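AxyAgu115A (Amphibacillus xylanus NBRC 15112, PDB 6NPS) probably hydrolyses glycosidic bonds as a family GH115 alpha-glucuronidase, releasing glucuronic acid side groups from hemicelluloses such as arabinoglucuronoxylan. Local coordinates at residues N223-E233 against L288-N296. The protein carries 3 engineered substitutions. Residues are numbered along the deposited sequence; the frame is centred on the assembly and turned at random.
Sequences NDDGPGLANVE and LKRTGHFEN
The Phe294 ring has Val232 on one face and His293 on the other: Val232 CG1 sits 3.5 Å from the ring centroid as a CH-pi contact, His293 NE2 lies above the opposite face toward its rim, and Thr291 CB meets the edge in plane. Here, in the TIM-barrel region of this GH115 enzyme, the last part of the helix that carries Arg290 and the type I turn Thr291-Phe294 pack on the loop leading into helix 230-238 and on its first turn. With chi1 at 175°, Val232 carries CG1 on the side away from its own N, and the methyl lands on the ring. The guanidinium of Arg290 is the second flat group, with Leu229 CD2 over one face, offset toward the rim. Arg290, extended from CG to NE, makes a salt bridge with Asp224. OD1 alone takes both weak bonds, 3.0 Å from Arg290 NH1 and 3.1 Å from Arg290 NH2, obliquely to the guanidinium although the two planes are only 19° apart. A leucine in place of Arg290 would probably leave the Asp224 carboxylate without its charged mate here and Leu229 CD2 without the flat surface it lies on. Deeper in, Asn223 gives its ND2 to Glu256. Its OD1 is linked to Thr291 by one water, which donates to Asn223 OD1 at 3.0 Å and to Thr291 OG1 at 2.9 Å.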
loop_
_atom_site.group_PDB
_atom_site.type_symbol
_atom_site.label_atom_id
_atom_site.label_comp_id
_atom_site.label_asym_id
_atom_site.label_seq_id
_atom_site.Cartn_x
_atom_site.Cartn_y
_atom_site.Cartn_z
ATOM N N ASN A 223 -29.608 -12.695 39.383
ATOM C CA ASN A 223 -30.269 -13.301 40.566
ATOM C C ASN A 223 -29.673 -12.872 41.895
ATOM O O ASN A 223 -30.261 -13.182 42.936
ATOM C CB ASN A 223 -30.222 -14.825 40.511
ATOM C CG ASN A 223 -31.030 -15.375 39.352
ATOM O OD1 ASN A 223 -32.072 -14.815 38.987
ATOM N ND2 ASN A 223 -30.533 -16.453 38.728
ATOM N N ASP A 224 -28.535 -12.163 41.885
ATOM C CA ASP A 224 -27.783 -11.846 43.089
ATOM C C ASP A 224 -27.497 -10.364 43.295
ATOM O O ASP A 224 -27.030 -10.006 44.383
ATOM C CB ASP A 224 -26.433 -12.583 43.078
ATOM C CG ASP A 224 -26.587 -14.101 42.952
ATOM O OD1 ASP A 224 -26.877 -14.764 43.982
ATOM O OD2 ASP A 224 -26.411 -14.632 41.831
ATOM N N ASP A 225 -27.732 -9.504 42.295
ATOM C CA ASP A 225 -27.246 -8.125 42.286
ATOM C C ASP A 225 -28.326 -7.119 42.641
ATOM O O ASP A 225 -28.142 -5.920 42.394
ATOM C CB ASP A 225 -26.692 -7.749 40.904
ATOM C CG ASP A 225 -25.360 -8.429 40.582
ATOM O OD1 ASP A 225 -24.721 -8.997 41.506
ATOM O OD2 ASP A 225 -24.954 -8.383 39.386
ATOM N N GLY A 226 -29.473 -7.581 43.156
ATOM C CA GLY A 226 -30.635 -6.740 43.341
ATOM C C GLY A 226 -30.433 -5.491 44.169
ATOM O O GLY A 226 -31.006 -4.444 43.838
ATOM N N PRO A 227 -29.653 -5.541 45.273
ATOM C CA PRO A 227 -28.927 -6.632 45.952
ATOM C C PRO A 227 -29.792 -7.878 46.189
ATOM O O PRO A 227 -31.019 -7.753 46.179
ATOM C CB PRO A 227 -28.514 -6.006 47.289
ATOM C CG PRO A 227 -28.424 -4.554 47.003
ATOM C CD PRO A 227 -29.543 -4.275 46.017
ATOM N N GLY A 228 -29.158 -9.035 46.395
ATOM C CA GLY A 228 -29.898 -10.273 46.573
ATOM C C GLY A 228 -30.847 -10.515 45.409
ATOM O O GLY A 228 -30.543 -10.221 44.247
ATOM N N LEU A 229 -32.035 -11.015 45.733
ATOM C CA LEU A 229 -33.055 -11.367 44.757
ATOM C C LEU A 229 -33.928 -10.204 44.324
ATOM O O LEU A 229 -34.936 -10.443 43.662
ATOM C CB LEU A 229 -33.987 -12.445 45.355
ATOM C CG LEU A 229 -33.312 -13.785 45.507
ATOM C CD1 LEU A 229 -34.174 -14.577 46.515
ATOM C CD2 LEU A 229 -33.195 -14.502 44.171
ATOM N N ALA A 230 -33.605 -8.959 44.678
ATOM C CA ALA A 230 -34.524 -7.862 44.348
ATOM C C ALA A 230 -34.768 -7.685 42.841
ATOM O O ALA A 230 -35.851 -7.222 42.455
ATOM C CB ALA A 230 -34.031 -6.557 44.978
ATOM N N ASN A 231 -33.815 -8.025 41.955
ATOM C CA ASN A 231 -34.109 -7.889 40.519
ATOM C C ASN A 231 -35.173 -8.910 40.091
ATOM O O ASN A 231 -36.129 -8.595 39.354
ATOM C CB ASN A 231 -32.848 -8.100 39.651
ATOM C CG ASN A 231 -31.789 -7.040 39.834
ATOM O OD1 ASN A 231 -32.083 -5.889 40.152
ATOM N ND2 ASN A 231 -30.523 -7.427 39.624
ATOM N N VAL A 232 -34.971 -10.160 40.496
ATOM C CA VAL A 232 -35.895 -11.244 40.205
ATOM C C VAL A 232 -37.271 -10.928 40.780
ATOM O O VAL A 232 -38.307 -11.130 40.121
ATOM C CB VAL A 232 -35.330 -12.541 40.802
ATOM C CG1 VAL A 232 -36.298 -13.673 40.632
ATOM C CG2 VAL A 232 -34.027 -12.859 40.148
ATOM N N GLU A 233 -37.304 -10.459 42.026
ATOM C CA GLU A 233 -38.597 -10.201 42.652
ATOM C C GLU A 233 -39.332 -9.094 41.902
ATOM O O GLU A 233 -40.532 -9.218 41.644
ATOM C CB GLU A 233 -38.416 -9.849 44.127
ATOM C CG GLU A 233 -37.870 -10.976 44.976
ATOM C CD GLU A 233 -37.319 -10.509 46.341
ATOM O OE1 GLU A 233 -37.121 -11.364 47.230
ATOM O OE2 GLU A 233 -37.071 -9.297 46.530
ATOM N N LEU A 288 -32.776 -24.243 40.173
ATOM C CA LEU A 288 -34.215 -24.374 39.973
ATOM C C LEU A 288 -34.980 -24.181 41.279
ATOM O O LEU A 288 -36.080 -23.610 41.280
ATOM C CB LEU A 288 -34.535 -25.745 39.360
ATOM C CG LEU A 288 -33.930 -26.007 37.980
ATOM C CD1 LEU A 288 -34.002 -27.501 37.668
ATOM C CD2 LEU A 288 -34.629 -25.170 36.879
ATOM N N LYS A 289 -34.428 -24.658 42.395
ATOM C CA LYS A 289 -35.042 -24.404 43.697
ATOM C C LYS A 289 -35.037 -22.919 44.042
ATOM O O LYS A 289 -35.944 -22.447 44.730
ATOM C CB LYS A 289 -34.309 -25.180 44.790
ATOM C CG LYS A 289 -34.594 -26.664 44.836
ATOM C CD LYS A 289 -33.990 -27.281 46.111
ATOM C CE LYS A 289 -34.251 -28.785 46.191
ATOM N NZ LYS A 289 -33.744 -29.390 47.465
ATOM N N ARG A 290 -34.027 -22.168 43.584
ATOM C CA ARG A 290 -33.871 -20.794 44.056
ATOM C C ARG A 290 -34.815 -19.827 43.342
ATOM O O ARG A 290 -35.350 -18.908 43.968
ATOM C CB ARG A 290 -32.417 -20.350 43.895
ATOM C CG ARG A 290 -31.982 -19.319 44.912
ATOM C CD ARG A 290 -30.659 -18.685 44.524
ATOM N NE ARG A 290 -30.436 -17.434 45.241
ATOM C CZ ARG A 290 -29.763 -16.404 44.739
ATOM N NH1 ARG A 290 -29.249 -16.491 43.519
ATOM N NH2 ARG A 290 -29.609 -15.291 45.444
ATOM N N THR A 291 -35.013 -19.966 42.034
ATOM C CA THR A 291 -35.895 -19.029 41.349
ATOM C C THR A 291 -36.946 -19.738 40.496
ATOM O O THR A 291 -37.614 -19.085 39.683
ATOM C CB THR A 291 -35.089 -18.022 40.489
ATOM O OG1 THR A 291 -34.447 -18.700 39.410
ATOM C CG2 THR A 291 -34.054 -17.309 41.340
ATOM N N GLY A 292 -37.154 -21.042 40.696
ATOM C CA GLY A 292 -38.116 -21.756 39.872
ATOM C C GLY A 292 -39.557 -21.309 40.053
ATOM O O GLY A 292 -40.391 -21.561 39.173
ATOM N N HIS A 293 -39.872 -20.628 41.142
ATOM C CA HIS A 293 -41.265 -20.247 41.373
ATOM C C HIS A 293 -41.611 -18.863 40.828
ATOM O O HIS A 293 -42.778 -18.452 40.906
ATOM C CB HIS A 293 -41.591 -20.310 42.860
ATOM C CG HIS A 293 -40.755 -19.400 43.700
ATOM N ND1 HIS A 293 -39.402 -19.593 43.891
ATOM C CD2 HIS A 293 -41.081 -18.296 44.413
ATOM C CE1 HIS A 293 -38.931 -18.646 44.683
ATOM N NE2 HIS A 293 -39.930 -17.848 45.017
ATOM N N PHE A 294 -40.635 -18.144 40.280
ATOM C CA PHE A 294 -40.892 -16.889 39.598
ATOM C C PHE A 294 -41.261 -17.169 38.148
ATOM O O PHE A 294 -41.123 -18.288 37.654
ATOM C CB PHE A 294 -39.665 -15.985 39.684
ATOM C CG PHE A 294 -39.273 -15.633 41.081
ATOM C CD1 PHE A 294 -40.039 -14.757 41.824
ATOM C CD2 PHE A 294 -38.132 -16.183 41.660
ATOM C CE1 PHE A 294 -39.687 -14.432 43.126
ATOM C CE2 PHE A 294 -37.763 -15.848 42.941
ATOM C CZ PHE A 294 -38.554 -14.979 43.688
ATOM N N GLU A 295 -41.744 -16.138 37.447
ATOM C CA GLU A 295 -42.196 -16.329 36.070
ATOM C C GLU A 295 -40.990 -16.241 35.133
ATOM O O GLU A 295 -40.360 -15.179 35.011
ATOM C CB GLU A 295 -43.264 -15.295 35.702
ATOM C CG GLU A 295 -44.046 -15.670 34.447
ATOM C CD GLU A 295 -45.216 -14.725 34.112
ATOM O OE1 GLU A 295 -45.359 -13.644 34.742
ATOM O OE2 GLU A 295 -45.988 -15.080 33.189
ATOM N N ASN A 296 -40.665 -17.340 34.458
ATOM C CA ASN A 296 -39.475 -17.348 33.611
ATOM C C ASN A 296 -39.635 -18.458 32.579
ATOM O O ASN A 296 -40.568 -19.260 32.628
ATOM C CB ASN A 296 -38.195 -17.524 34.449
ATOM C CG ASN A 296 -38.341 -18.607 35.502
ATOM O OD1 ASN A 296 -38.782 -19.730 35.192
ATOM N ND2 ASN A 296 -38.019 -18.268 36.765
HETATM O O HOH W 1 -33.952 -16.607 37.504
#